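Local coordinates for protein glucosamine kinase (Streptacidiphilus jiangxiensis, PDB 6HWJ) that catalyses the magnesium-dependent transfer of phosphate from ATP to D-glucosamine, giving D-glucosamine 6-phosphate, and acts more weakly on glucose, at residues Leu397-Pro400 against Leu401-Gln405; Trp420-Val423 against Pro424-Leu428; Ala244-Ala247 against Ala248-Val251; Gly269-Leu272 against Lys273-Pro277; Arg366-Ile369 against Ala370-Arg374. All blocks are in the same frame, centred on the assembly; numbering follows the deposited sequence. Where two conformers were deposited one is given.

Contact 1: residues Leu397-Pro400 against Leu401-Gln405; sequences LLTP and LRYAQ
R402 N donates to L398 O at 2.9 Å, the shortest backbone bond across this first part of helix 398-416. Three more i to i+4 bonds run beside it in the usual alpha-helical pattern. L401 N binds L397 O, Y403 N binds T399 O, and A404 N binds P400 O. P400 has no N-H to give, but its carbonyl still serves the following turn.

The side chains pair along the same spacing. T399 and Y403 lie side by side and point the same way. T399 CG2 sits over one face of the tyrosine ring in a CH-pi contact. T399 CG2 is 3.8 Å from the centroid of the Y403 ring and 22° off the normal, displaced toward the hydroxyl end, with CZ of Y403 at 3.5 Å. CG2 of T399 is anti to the backbone N, which turns the methyl rather than OG1 to the ring. T399 O lies over a face of the same ring. On another side of the helix L397 CB meets L401 CD1 at 4.0 Å.

R402 leaves the contact. Its guanidinium group forms salt bridges with E406 and D347 and a hydrogen bond with Q373. Helix 266-284 packs on P400 and Y403 through V282. Q405 belongs to the inferred substrate specificity motif, and Q405 N bonds L401 O at 3.0 Å.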
loop_
_atom_site.group_PDB
_atom_site.type_symbol
_atom_site.label_atom_id
_atom_site.label_comp_id
_atom_site.label_asym_id
_atom_site.label_seq_id
_atom_site.Cartn_x
_atom_site.Cartn_y
_atom_site.Cartn_z
ATOM N N LEU A 397 -17.299 13.781 0.431
ATOM C CA LEU A 397 -16.195 13.507 -0.476
ATOM C C LEU A 397 -16.436 12.306 -1.366
ATOM O O LEU A 397 -15.645 12.072 -2.281
ATOM C CB LEU A 397 -14.915 13.288 0.319
ATOM C CG LEU A 397 -14.318 14.514 0.997
ATOM C CD1 LEU A 397 -13.326 14.113 2.062
ATOM C CD2 LEU A 397 -13.651 15.386 -0.049
ATOM N N LEU A 398 -17.500 11.525 -1.120
ATOM C CA LEU A 398 -17.664 10.275 -1.851
ATOM C C LEU A 398 -17.711 10.511 -3.357
ATOM O O LEU A 398 -16.962 9.896 -4.115
ATOM C CB LEU A 398 -18.931 9.554 -1.389
ATOM C CG LEU A 398 -18.834 8.780 -0.078
ATOM C CD1 LEU A 398 -20.131 8.030 0.199
ATOM C CD2 LEU A 398 -17.652 7.826 -0.135
ATOM N N THR A 399 -18.598 11.394 -3.820
ATOM C CA THR A 399 -18.748 11.538 -5.270
ATOM C C THR A 399 -17.500 12.124 -5.924
ATOM O O THR A 399 -16.995 11.526 -6.883
ATOM C CB THR A 399 -19.989 12.355 -5.587
ATOM O OG1 THR A 399 -21.125 11.721 -4.982
ATOM C CG2 THR A 399 -20.208 12.436 -7.110
ATOM N N PRO A 400 -16.961 13.271 -5.492
ATOM C CA PRO A 400 -15.758 13.782 -6.176
ATOM C C PRO A 400 -14.588 12.813 -6.163
ATOM O O PRO A 400 -13.918 12.665 -7.190
ATOM C CB PRO A 400 -15.446 15.086 -5.428
ATOM C CG PRO A 400 -16.234 15.045 -4.159
ATOM C CD PRO A 400 -17.455 14.191 -4.458
ATOM N N LEU A 401 -14.299 12.152 -5.029
ATOM C CA LEU A 401 -13.160 11.243 -4.988
ATOM C C LEU A 401 -13.420 9.978 -5.804
ATOM O O LEU A 401 -12.493 9.423 -6.413
ATOM C CB LEU A 401 -12.823 10.881 -3.550
ATOM C CG LEU A 401 -12.270 11.970 -2.636
ATOM C CD1 LEU A 401 -11.789 11.358 -1.312
ATOM C CD2 LEU A 401 -11.137 12.745 -3.311
ATOM N N ARG A 402 -14.663 9.500 -5.837
ATOM C CA ARG A 402 -14.959 8.327 -6.655
ATOM C C ARG A 402 -14.766 8.638 -8.133
ATOM O O ARG A 402 -14.132 7.866 -8.863
ATOM C CB ARG A 402 -16.374 7.824 -6.375
ATOM C CG ARG A 402 -16.808 6.686 -7.275
ATOM C CD ARG A 402 -15.920 5.432 -7.104
ATOM N NE ARG A 402 -16.310 4.391 -8.049
ATOM C CZ ARG A 402 -17.305 3.526 -7.840
ATOM N NH1 ARG A 402 -17.610 2.637 -8.770
ATOM N NH2 ARG A 402 -17.977 3.543 -6.699
ATOM N N TYR A 403 -15.289 9.782 -8.593
ATOM C CA TYR A 403 -15.081 10.159 -9.978
ATOM C C TYR A 403 -13.593 10.168 -10.299
ATOM O O TYR A 403 -13.173 9.660 -11.338
ATOM C CB TYR A 403 -15.714 11.531 -10.259
ATOM C CG TYR A 403 -17.235 11.541 -10.341
ATOM C CD1 TYR A 403 -17.975 10.368 -10.248
ATOM C CD2 TYR A 403 -17.928 12.733 -10.534
ATOM C CE1 TYR A 403 -19.369 10.388 -10.335
ATOM C CE2 TYR A 403 -19.306 12.757 -10.629
ATOM C CZ TYR A 403 -20.022 11.578 -10.522
ATOM O OH TYR A 403 -21.405 11.606 -10.607
ATOM N N ALA A 404 -12.776 10.744 -9.409
ATOM C CA ALA A 404 -11.340 10.822 -9.656
ATOM C C ALA A 404 -10.714 9.428 -9.731
ATOM O O ALA A 404 -9.755 9.212 -10.483
ATOM C CB ALA A 404 -10.671 11.641 -8.558
ATOM N N GLN A 405 -11.235 8.483 -8.954
ATOM C CA GLN A 405 -10.745 7.111 -9.030
ATOM C C GLN A 405 -10.983 6.541 -10.420
ATOM O O GLN A 405 -10.089 5.931 -11.016
ATOM C CB GLN A 405 -11.423 6.236 -7.979
ATOM C CG GLN A 405 -11.017 6.497 -6.552
ATOM C CD GLN A 405 -9.665 5.889 -6.198
ATOM O OE1 GLN A 405 -9.084 5.123 -6.977
ATOM N NE2 GLN A 405 -9.161 6.232 -5.017
#

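Contact 2: residues Trp420-Val423 against Pro424-Leu428; sequences WVYV and PDLSL
This is a local, buried contact where a 3-10 segment passes into helix 422-431 near the glucosamine site. V423 N binds W420 O, and alpha-helical bonds follow. D425 N donates to V421 O, and L426 N to Y422 O at 2.9 Å. P424 has no N-H, so P424 CD packs against W420 O at 3.3 Å instead.

V423 CG2 touches a face of each of two rings of its own segment. V423 CG2 sits over the centre of the W420 ring, 3.4 Å above the plane, and also over a face of the Y422 ring, nearer its rim. Y422 reaches this place with CG between the backbone N and the carbonyl carbon (chi1 76°). L426 CD1 meets the edge of the same ring, 4.1 Å from Y422 CD2.

W420 belongs to the inferred substrate specificity motif, and its NE1 bonds E409, which binds D-glucosamine. D425 forms a salt bridge with R271 of helix 266-284. One turn beyond V423 the helical pattern continues, and S427 N donates to V423 O at 2.9 Å.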
loop_
_atom_site.group_PDB
_atom_site.type_symbol
_atom_site.label_atom_id
_atom_site.label_comp_id
_atom_site.label_asym_id
_atom_site.label_seq_id
_atom_site.Cartn_x
_atom_site.Cartn_y
_atom_site.Cartn_z
ATOM N N TRP A 420 -8.578 -1.616 -21.124
ATOM C CA TRP A 420 -9.117 -1.443 -19.779
ATOM C C TRP A 420 -10.061 -0.258 -19.673
ATOM O O TRP A 420 -10.734 -0.137 -18.650
ATOM C CB TRP A 420 -7.931 -1.312 -18.804
ATOM C CG TRP A 420 -8.278 -1.211 -17.377
ATOM C CD1 TRP A 420 -8.251 -0.076 -16.605
ATOM C CD2 TRP A 420 -8.697 -2.282 -16.504
ATOM N NE1 TRP A 420 -8.655 -0.377 -15.309
ATOM C CE2 TRP A 420 -8.917 -1.720 -15.225
ATOM C CE3 TRP A 420 -8.895 -3.660 -16.685
ATOM C CZ2 TRP A 420 -9.330 -2.486 -14.130
ATOM C CZ3 TRP A 420 -9.325 -4.421 -15.595
ATOM C CH2 TRP A 420 -9.536 -3.826 -14.334
ATOM N N VAL A 421 -10.139 0.607 -20.692
ATOM C CA VAL A 421 -11.060 1.722 -20.653
ATOM C C VAL A 421 -12.501 1.286 -20.415
ATOM O O VAL A 421 -13.324 2.117 -20.014
ATOM C CB VAL A 421 -10.990 2.575 -21.951
ATOM C CG1 VAL A 421 -9.615 3.222 -22.102
ATOM C CG2 VAL A 421 -11.330 1.731 -23.185
ATOM N N TYR A 422 -12.841 0.004 -20.662
ATOM C CA TYR A 422 -14.225 -0.416 -20.470
ATOM C C TYR A 422 -14.637 -0.348 -19.000
ATOM O O TYR A 422 -15.816 -0.150 -18.703
ATOM C CB TYR A 422 -14.479 -1.837 -20.994
ATOM C CG TYR A 422 -13.957 -2.931 -20.108
ATOM C CD1 TYR A 422 -12.643 -3.386 -20.221
ATOM C CD2 TYR A 422 -14.782 -3.532 -19.153
ATOM C CE1 TYR A 422 -12.168 -4.399 -19.409
ATOM C CE2 TYR A 422 -14.327 -4.529 -18.347
ATOM C CZ TYR A 422 -13.021 -4.976 -18.476
ATOM O OH TYR A 422 -12.572 -5.983 -17.654
ATOM N N VAL A 423 -13.686 -0.505 -18.084
ATOM C CA VAL A 423 -13.980 -0.542 -16.653
ATOM C C VAL A 423 -14.517 0.818 -16.214
ATOM O O VAL A 423 -15.655 0.886 -15.719
ATOM C CB VAL A 423 -12.745 -0.982 -15.852
ATOM C CG1 VAL A 423 -13.000 -0.922 -14.345
ATOM C CG2 VAL A 423 -12.361 -2.412 -16.234
ATOM N N PRO A 424 -13.780 1.926 -16.369
ATOM C CA PRO A 424 -14.362 3.217 -15.960
ATOM C C PRO A 424 -15.541 3.629 -16.811
ATOM O O PRO A 424 -16.444 4.313 -16.313
ATOM C CB PRO A 424 -13.183 4.201 -16.091
ATOM C CG PRO A 424 -12.266 3.564 -17.091
ATOM C CD PRO A 424 -12.374 2.072 -16.809
ATOM N N ASP A 425 -15.570 3.242 -18.094
ATOM C CA ASP A 425 -16.708 3.569 -18.934
ATOM C C ASP A 425 -17.994 2.976 -18.358
ATOM O O ASP A 425 -19.006 3.678 -18.213
ATOM C CB ASP A 425 -16.468 3.072 -20.357
ATOM C CG ASP A 425 -17.627 3.394 -21.290
ATOM O OD1 ASP A 425 -17.921 4.586 -21.478
ATOM O OD2 ASP A 425 -18.241 2.440 -21.832
ATOM N N LEU A 426 -17.972 1.689 -18.020
ATOM C CA LEU A 426 -19.179 1.053 -17.498
ATOM C C LEU A 426 -19.445 1.496 -16.064
ATOM O O LEU A 426 -20.597 1.691 -15.682
ATOM C CB LEU A 426 -19.053 -0.464 -17.596
ATOM C CG LEU A 426 -18.933 -0.982 -19.039
ATOM C CD1 LEU A 426 -18.703 -2.489 -19.076
ATOM C CD2 LEU A 426 -20.160 -0.607 -19.879
ATOM N N SER A 427 -18.392 1.685 -15.262
ATOM C CA SER A 427 -18.575 2.174 -13.899
ATOM C C SER A 427 -19.259 3.536 -13.895
ATOM O O SER A 427 -20.263 3.742 -13.202
ATOM C CB SER A 427 -17.223 2.269 -13.187
ATOM O OG SER A 427 -16.543 1.047 -13.220
ATOM N N LEU A 428 -18.726 4.488 -14.680
ATOM C CA LEU A 428 -19.291 5.832 -14.713
ATOM C C LEU A 428 -20.671 5.843 -15.345
ATOM O O LEU A 428 -21.508 6.674 -14.978
ATOM C CB LEU A 428 -18.381 6.799 -15.469
ATOM C CG LEU A 428 -17.109 7.216 -14.739
ATOM C CD1 LEU A 428 -16.162 7.931 -15.690
ATOM C CD2 LEU A 428 -17.434 8.107 -13.547
#

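Contact 3: residues Ala244-Ala247 against Ala248-Val251; sequences ADVA and AWGV. With BTB (2-[bis-(2-hydroxy-ethyl)-amino]-2-hydroxymethyl-propane-1,3-diol), chain I.
The first turns of helix 243-263 carry a small polar site that holds a BTB molecule, probably from the crystallisation liquor. D245 and W249, one turn apart, both bind it. BTB O4 donates to D245 OD1 at 2.8 Å. W249 NE1 donates to BTB O8 at 2.9 Å, with an N-H...O angle of 157°. A second bond from W249 NE1, to BTB O3, is weak. D245 OD2 is held by T242 N, which steadies the carboxylate.

The indole lies back along the helix, with CG anti to its own carbonyl carbon (chi1 -62°). One ring face therefore covers the preceding turn. D245 O stands 3.1 Å above the W249 ring plane, and V246 CA makes a CH-pi contact with the five-membered ring. V246 CG1 meets W249 CZ3 at 4.0 Å. D245 O also accepts the backbone bond from W249 N. The indole packs on T292 in a loop and on L397 near the N-terminal end of helix 398-416.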
loop_
_atom_site.group_PDB
_atom_site.type_symbol
_atom_site.label_atom_id
_atom_site.label_comp_id
_atom_site.label_asym_id
_atom_site.label_seq_id
_atom_site.Cartn_x
_atom_site.Cartn_y
_atom_site.Cartn_z
ATOM N N ALA A 244 -6.174 25.747 0.953
ATOM C CA ALA A 244 -5.166 25.437 -0.054
ATOM C C ALA A 244 -5.158 23.958 -0.390
ATOM O O ALA A 244 -4.960 23.575 -1.551
ATOM C CB ALA A 244 -3.787 25.888 0.427
ATOM N N ASP A 245 -5.356 23.099 0.616
ATOM C CA ASP A 245 -5.397 21.658 0.366
ATOM C C ASP A 245 -6.498 21.304 -0.629
ATOM O O ASP A 245 -6.246 20.661 -1.656
ATOM C CB ASP A 245 -5.615 20.898 1.674
ATOM C CG ASP A 245 -4.386 20.882 2.560
ATOM O OD1 ASP A 245 -3.260 21.000 2.029
ATOM O OD2 ASP A 245 -4.551 20.733 3.788
ATOM N N VAL A 246 -7.742 21.703 -0.330
ATOM C CA VAL A 246 -8.852 21.282 -1.179
ATOM C C VAL A 246 -8.732 21.932 -2.548
ATOM O O VAL A 246 -9.082 21.321 -3.565
ATOM C CB VAL A 246 -10.205 21.597 -0.517
ATOM C CG1 VAL A 246 -10.320 20.876 0.816
ATOM C CG2 VAL A 246 -10.398 23.109 -0.338
ATOM N N ALA A 247 -8.231 23.171 -2.601
ATOM C CA ALA A 247 -7.987 23.809 -3.888
ATOM C C ALA A 247 -6.958 23.029 -4.699
ATOM O O ALA A 247 -7.132 22.822 -5.907
ATOM C CB ALA A 247 -7.534 25.250 -3.677
ATOM N N ALA A 248 -5.874 22.589 -4.052
ATOM C CA ALA A 248 -4.897 21.742 -4.733
ATOM C C ALA A 248 -5.526 20.450 -5.242
ATOM O O ALA A 248 -5.190 19.979 -6.337
ATOM C CB ALA A 248 -3.735 21.415 -3.791
ATOM N N TRP A 249 -6.407 19.832 -4.448
ATOM C CA TRP A 249 -7.053 18.597 -4.903
ATOM C C TRP A 249 -7.768 18.829 -6.231
ATOM O O TRP A 249 -7.655 18.027 -7.166
ATOM C CB TRP A 249 -8.051 18.084 -3.869
ATOM C CG TRP A 249 -7.482 17.715 -2.524
ATOM C CD1 TRP A 249 -6.167 17.634 -2.180
ATOM C CD2 TRP A 249 -8.226 17.372 -1.348
ATOM N NE1 TRP A 249 -6.041 17.275 -0.856
ATOM C CE2 TRP A 249 -7.294 17.111 -0.323
ATOM C CE3 TRP A 249 -9.589 17.272 -1.058
ATOM C CZ2 TRP A 249 -7.681 16.771 0.962
ATOM C CZ3 TRP A 249 -9.976 16.927 0.221
ATOM C CH2 TRP A 249 -9.025 16.666 1.217
ATOM N N GLY A 250 -8.520 19.925 -6.322
ATOM C CA GLY A 250 -9.281 20.200 -7.535
ATOM C C GLY A 250 -8.401 20.434 -8.745
ATOM O O GLY A 250 -8.697 19.954 -9.844
ATOM N N VAL A 251 -7.295 21.153 -8.560
ATOM C CA VAL A 251 -6.361 21.362 -9.663
ATOM C C VAL A 251 -5.824 20.027 -10.155
ATOM O O VAL A 251 -5.817 19.745 -11.361
ATOM C CB VAL A 251 -5.216 22.300 -9.234
ATOM C CG1 VAL A 251 -4.095 22.267 -10.268
ATOM C CG2 VAL A 251 -5.739 23.719 -9.029
HETATM C C1 BTB I . 0.193 18.124 -1.523
HETATM O O1 BTB I . 1.537 17.866 -1.103
HETATM C C2 BTB I . -0.700 18.455 -0.333
HETATM C C3 BTB I . -1.912 19.213 -0.859
HETATM O O3 BTB I . -2.992 18.304 -1.099
HETATM C C4 BTB I . 0.115 19.307 0.636
HETATM O O4 BTB I . -0.685 19.937 1.644
HETATM N N BTB I . -1.192 17.193 0.305
HETATM C C5 BTB I . -0.135 16.201 0.579
HETATM C C6 BTB I . -0.105 15.132 -0.512
HETATM O O6 BTB I . -1.399 15.019 -1.106
HETATM C C7 BTB I . -1.892 17.458 1.575
HETATM C C8 BTB I . -2.987 16.409 1.797
HETATM O O8 BTB I . -3.732 16.191 0.597
#

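Contact 4: residues Gly269-Leu272 against Lys273-Pro277; sequences GERL and KAWAP
W275 lays its indole over R271, one turn earlier in helix 266-284. R271 CB makes a CH-pi contact with the six-membered ring of W275, 4.1 Å from its centroid and 11° off the normal. The two side chains run side by side and point the same way, but the guanidinium plane is turned 54° from the ring. R271 O also lies over this face, 3.2 Å from W275 CG.

The guanidinium group has D425 as its partner. The indole packs on L428 and T429 of helix 422-431 and on Y410 of helix 398-416. L272 turns to helix 243-263 and touches A260 and V261.

The helix kinks at P277, whose N makes no bond to the turn before. W275 N still donates to R271 O at 2.8 Å. The bond before the kink is strained: A276 N to L272 O is also 2.8 Å, but weak, at 129°.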
loop_
_atom_site.group_PDB
_atom_site.type_symbol
_atom_site.label_atom_id
_atom_site.label_comp_id
_atom_site.label_asym_id
_atom_site.label_seq_id
_atom_site.Cartn_x
_atom_site.Cartn_y
_atom_site.Cartn_z
ATOM N N GLY A 269 -13.844 7.431 -25.362
ATOM C CA GLY A 269 -13.349 8.791 -25.332
ATOM C C GLY A 269 -14.429 9.817 -25.592
ATOM O O GLY A 269 -14.438 10.892 -24.978
ATOM N N GLU A 270 -15.347 9.513 -26.512
ATOM C CA GLU A 270 -16.436 10.441 -26.790
ATOM C C GLU A 270 -17.352 10.595 -25.581
ATOM O O GLU A 270 -17.765 11.708 -25.251
ATOM C CB GLU A 270 -17.230 9.976 -28.011
ATOM C CG GLU A 270 -16.420 9.962 -29.304
ATOM C CD GLU A 270 -17.278 9.684 -30.527
ATOM O OE1 GLU A 270 -18.380 10.261 -30.629
ATOM O OE2 GLU A 270 -16.855 8.879 -31.385
ATOM N N ARG A 271 -17.688 9.491 -24.913
ATOM C CA ARG A 271 -18.544 9.573 -23.737
ATOM C C ARG A 271 -17.852 10.313 -22.600
ATOM O O ARG A 271 -18.472 11.139 -21.925
ATOM C CB ARG A 271 -18.964 8.167 -23.289
ATOM C CG ARG A 271 -20.036 7.555 -24.195
ATOM C CD ARG A 271 -20.653 6.304 -23.594
ATOM N NE ARG A 271 -19.721 5.180 -23.594
ATOM C CZ ARG A 271 -19.535 4.359 -24.626
ATOM N NH1 ARG A 271 -20.194 4.542 -25.751
ATOM N NH2 ARG A 271 -18.682 3.346 -24.528
ATOM N N LEU A 272 -16.576 10.014 -22.354
ATOM C CA LEU A 272 -15.841 10.753 -21.333
ATOM C C LEU A 272 -15.822 12.245 -21.657
ATOM O O LEU A 272 -16.034 13.084 -20.777
ATOM C CB LEU A 272 -14.417 10.221 -21.212
ATOM C CG LEU A 272 -13.513 10.994 -20.255
ATOM C CD1 LEU A 272 -14.156 11.052 -18.873
ATOM C CD2 LEU A 272 -12.134 10.362 -20.173
ATOM N N LYS A 273 -15.558 12.591 -22.913
ATOM C CA LYS A 273 -15.545 14.006 -23.297
ATOM C C LYS A 273 -16.895 14.650 -23.027
ATOM O O LYS A 273 -16.958 15.816 -22.628
ATOM C CB LYS A 273 -15.157 14.149 -24.768
ATOM C CG LYS A 273 -14.994 15.589 -25.233
ATOM C CD LYS A 273 -14.559 15.656 -26.693
ATOM C CE LYS A 273 -13.044 15.605 -26.845
ATOM N NZ LYS A 273 -12.394 16.897 -26.482
ATOM N N ALA A 274 -17.986 13.894 -23.198
ATOM C CA ALA A 274 -19.310 14.421 -22.892
ATOM C C ALA A 274 -19.568 14.481 -21.389
ATOM O O ALA A 274 -20.337 15.334 -20.933
ATOM C CB ALA A 274 -20.379 13.568 -23.575
ATOM N N TRP A 275 -18.934 13.606 -20.609
ATOM C CA TRP A 275 -19.130 13.601 -19.166
ATOM C C TRP A 275 -18.244 14.606 -18.445
ATOM O O TRP A 275 -18.545 14.970 -17.306
ATOM C CB TRP A 275 -18.838 12.198 -18.595
ATOM C CG TRP A 275 -19.813 11.145 -19.000
ATOM C CD1 TRP A 275 -21.114 11.326 -19.362
ATOM C CD2 TRP A 275 -19.565 9.731 -19.083
ATOM N NE1 TRP A 275 -21.698 10.111 -19.658
ATOM C CE2 TRP A 275 -20.763 9.119 -19.500
ATOM C CE3 TRP A 275 -18.443 8.929 -18.853
ATOM C CZ2 TRP A 275 -20.873 7.747 -19.692
ATOM C CZ3 TRP A 275 -18.555 7.564 -19.037
ATOM C CH2 TRP A 275 -19.763 6.987 -19.452
ATOM N N ALA A 276 -17.144 15.031 -19.063
ATOM C CA ALA A 276 -16.172 15.862 -18.360
ATOM C C ALA A 276 -16.777 17.117 -17.744
ATOM O O ALA A 276 -16.409 17.446 -16.603
ATOM C CB ALA A 276 -15.031 16.239 -19.320
ATOM N N PRO A 277 -17.680 17.842 -18.408
ATOM C CA PRO A 277 -18.275 19.023 -17.755
ATOM C C PRO A 277 -18.952 18.706 -16.437
ATOM O O PRO A 277 -18.782 19.457 -15.467
ATOM C CB PRO A 277 -19.283 19.541 -18.800
ATOM C CG PRO A 277 -18.769 19.034 -20.105
ATOM C CD PRO A 277 -18.151 17.677 -19.795
#

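Contact 5: residues Arg366-Ile369 against Ala370-Arg374; sequences RAWI and AAAQR
I369 and the alanines and tryptophan round it carry this contact along about one turn of the alpha helix 362-386. A370 N bonds R366 O at 3.2 Å. The CB of A372 sits over the centre of the W368 indole, 3.8 Å from the six-membered ring centroid and 16° off its normal. This is a CH-pi contact, with A372 CB 3.7 Å from W368 CE2. A trans first torsion (chi1 172°) swings the W368 indole alongside the following turn. Its NE1 bonds A215 O in helix 212-234, which also packs on the indole through M212 and L216.

I369 CG2 lies 3.2 Å from Q373 NE2, and the two side chains run side by side. Q373 OE1 bonds R402 of helix 398-416. That bond, with the one from NE2 to I369 O, favours this turn of the amide.

I369 O takes two bonds from Q373, from opposite faces of its carbonyl plane. Q373 N donates to I369 O at 3.2 Å. Q373 NE2 reaches I369 O at 3.3 Å from above that plane, 67° out of it.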
loop_
_atom_site.group_PDB
_atom_site.type_symbol
_atom_site.label_atom_id
_atom_site.label_comp_id
_atom_site.label_asym_id
_atom_site.label_seq_id
_atom_site.Cartn_x
_atom_site.Cartn_y
_atom_site.Cartn_z
ATOM N N ARG A 366 -24.391 -7.032 -11.995
ATOM C CA ARG A 366 -24.622 -5.597 -11.857
ATOM C C ARG A 366 -25.457 -5.290 -10.620
ATOM O O ARG A 366 -25.211 -4.295 -9.932
ATOM C CB ARG A 366 -25.296 -5.052 -13.119
ATOM C CG ARG A 366 -24.407 -5.143 -14.361
ATOM C CD ARG A 366 -25.096 -4.595 -15.599
ATOM N NE ARG A 366 -25.251 -3.143 -15.555
ATOM C CZ ARG A 366 -25.943 -2.438 -16.445
ATOM N NH1 ARG A 366 -26.555 -3.046 -17.454
ATOM N NH2 ARG A 366 -26.027 -1.120 -16.324
ATOM N N ALA A 367 -26.422 -6.154 -10.300
ATOM C CA ALA A 367 -27.128 -6.031 -9.033
ATOM C C ALA A 367 -26.156 -6.137 -7.869
ATOM O O ALA A 367 -26.269 -5.401 -6.877
ATOM C CB ALA A 367 -28.201 -7.111 -8.919
ATOM N N TRP A 368 -25.165 -7.022 -7.989
ATOM C CA TRP A 368 -24.185 -7.186 -6.923
ATOM C C TRP A 368 -23.295 -5.950 -6.801
ATOM O O TRP A 368 -22.934 -5.540 -5.686
ATOM C CB TRP A 368 -23.334 -8.449 -7.183
ATOM C CG TRP A 368 -22.182 -8.587 -6.231
ATOM C CD1 TRP A 368 -22.165 -9.276 -5.052
ATOM C CD2 TRP A 368 -20.892 -7.993 -6.372
ATOM N NE1 TRP A 368 -20.921 -9.151 -4.450
ATOM C CE2 TRP A 368 -20.129 -8.363 -5.239
ATOM C CE3 TRP A 368 -20.292 -7.194 -7.361
ATOM C CZ2 TRP A 368 -18.800 -7.960 -5.062
ATOM C CZ3 TRP A 368 -18.972 -6.798 -7.185
ATOM C CH2 TRP A 368 -18.237 -7.186 -6.053
ATOM N N ILE A 369 -22.911 -5.349 -7.929
ATOM C CA ILE A 369 -22.102 -4.134 -7.872
ATOM C C ILE A 369 -22.781 -3.077 -7.008
ATOM O O ILE A 369 -22.168 -2.497 -6.098
ATOM C CB ILE A 369 -21.830 -3.603 -9.292
ATOM C CG1 ILE A 369 -20.901 -4.566 -10.042
ATOM C CG2 ILE A 369 -21.222 -2.187 -9.223
ATOM C CD1 ILE A 369 -20.626 -4.150 -11.482
ATOM N N ALA A 370 -24.058 -2.794 -7.296
ATOM C CA ALA A 370 -24.779 -1.780 -6.542
ATOM C C ALA A 370 -24.963 -2.205 -5.089
ATOM O O ALA A 370 -24.718 -1.420 -4.160
ATOM C CB ALA A 370 -26.139 -1.514 -7.200
ATOM N N ALA A 371 -25.384 -3.456 -4.867
ATOM C CA ALA A 371 -25.625 -3.920 -3.505
ATOM C C ALA A 371 -24.332 -4.036 -2.709
ATOM O O ALA A 371 -24.334 -3.807 -1.484
ATOM C CB ALA A 371 -26.364 -5.253 -3.551
ATOM N N ALA A 372 -23.221 -4.363 -3.372
ATOM C CA ALA A 372 -21.950 -4.498 -2.659
ATOM C C ALA A 372 -21.458 -3.147 -2.151
ATOM O O ALA A 372 -20.935 -3.042 -1.031
ATOM C CB ALA A 372 -20.898 -5.142 -3.568
ATOM N N GLN A 373 -21.644 -2.086 -2.950
ATOM C CA GLN A 373 -21.264 -0.758 -2.493
ATOM C C GLN A 373 -22.100 -0.330 -1.299
ATOM O O GLN A 373 -21.564 0.234 -0.346
ATOM C CB GLN A 373 -21.355 0.235 -3.665
ATOM C CG GLN A 373 -20.281 -0.095 -4.750
ATOM C CD GLN A 373 -20.319 0.803 -5.989
ATOM O OE1 GLN A 373 -19.986 1.981 -5.929
ATOM N NE2 GLN A 373 -20.700 0.228 -7.122
ATOM N N ARG A 374 -23.411 -0.624 -1.315
ATOM C CA ARG A 374 -24.253 -0.333 -0.166
ATOM C C ARG A 374 -23.870 -1.185 1.045
ATOM O O ARG A 374 -23.815 -0.671 2.175
ATOM C CB ARG A 374 -25.719 -0.550 -0.536
ATOM C CG ARG A 374 -26.711 -0.328 0.611
ATOM C CD ARG A 374 -26.496 1.023 1.289
ATOM N NE ARG A 374 -26.491 2.123 0.328
ATOM C CZ ARG A 374 -26.019 3.341 0.578
ATOM N NH1 ARG A 374 -26.057 4.270 -0.365
ATOM N NH2 ARG A 374 -25.505 3.629 1.767
#

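Overall arrangement
All five contacts lie within single helices, and each touches at least one other. Contact 1 touches three others. Its R402 NH2 lies 2.7 Å from Q373 OE1 of contact 5, its Y403 CD1 4.0 Å from L428 CD2 of contact 2, and its L397 CD2 4.0 Å from W249 CZ3 of contact 3. Contacts 2 and 4 meet through the salt bridge of D425 OD1 and R271 NE, at 2.8 Å. Contacts 3 and 5 are farthest apart, with centres about 31 Å from each other. Contact 2 is nearest the sugar site: the W420 side chain is about 3 Å from that of E409, while R402 of contact 1 is about 8 Å away from it.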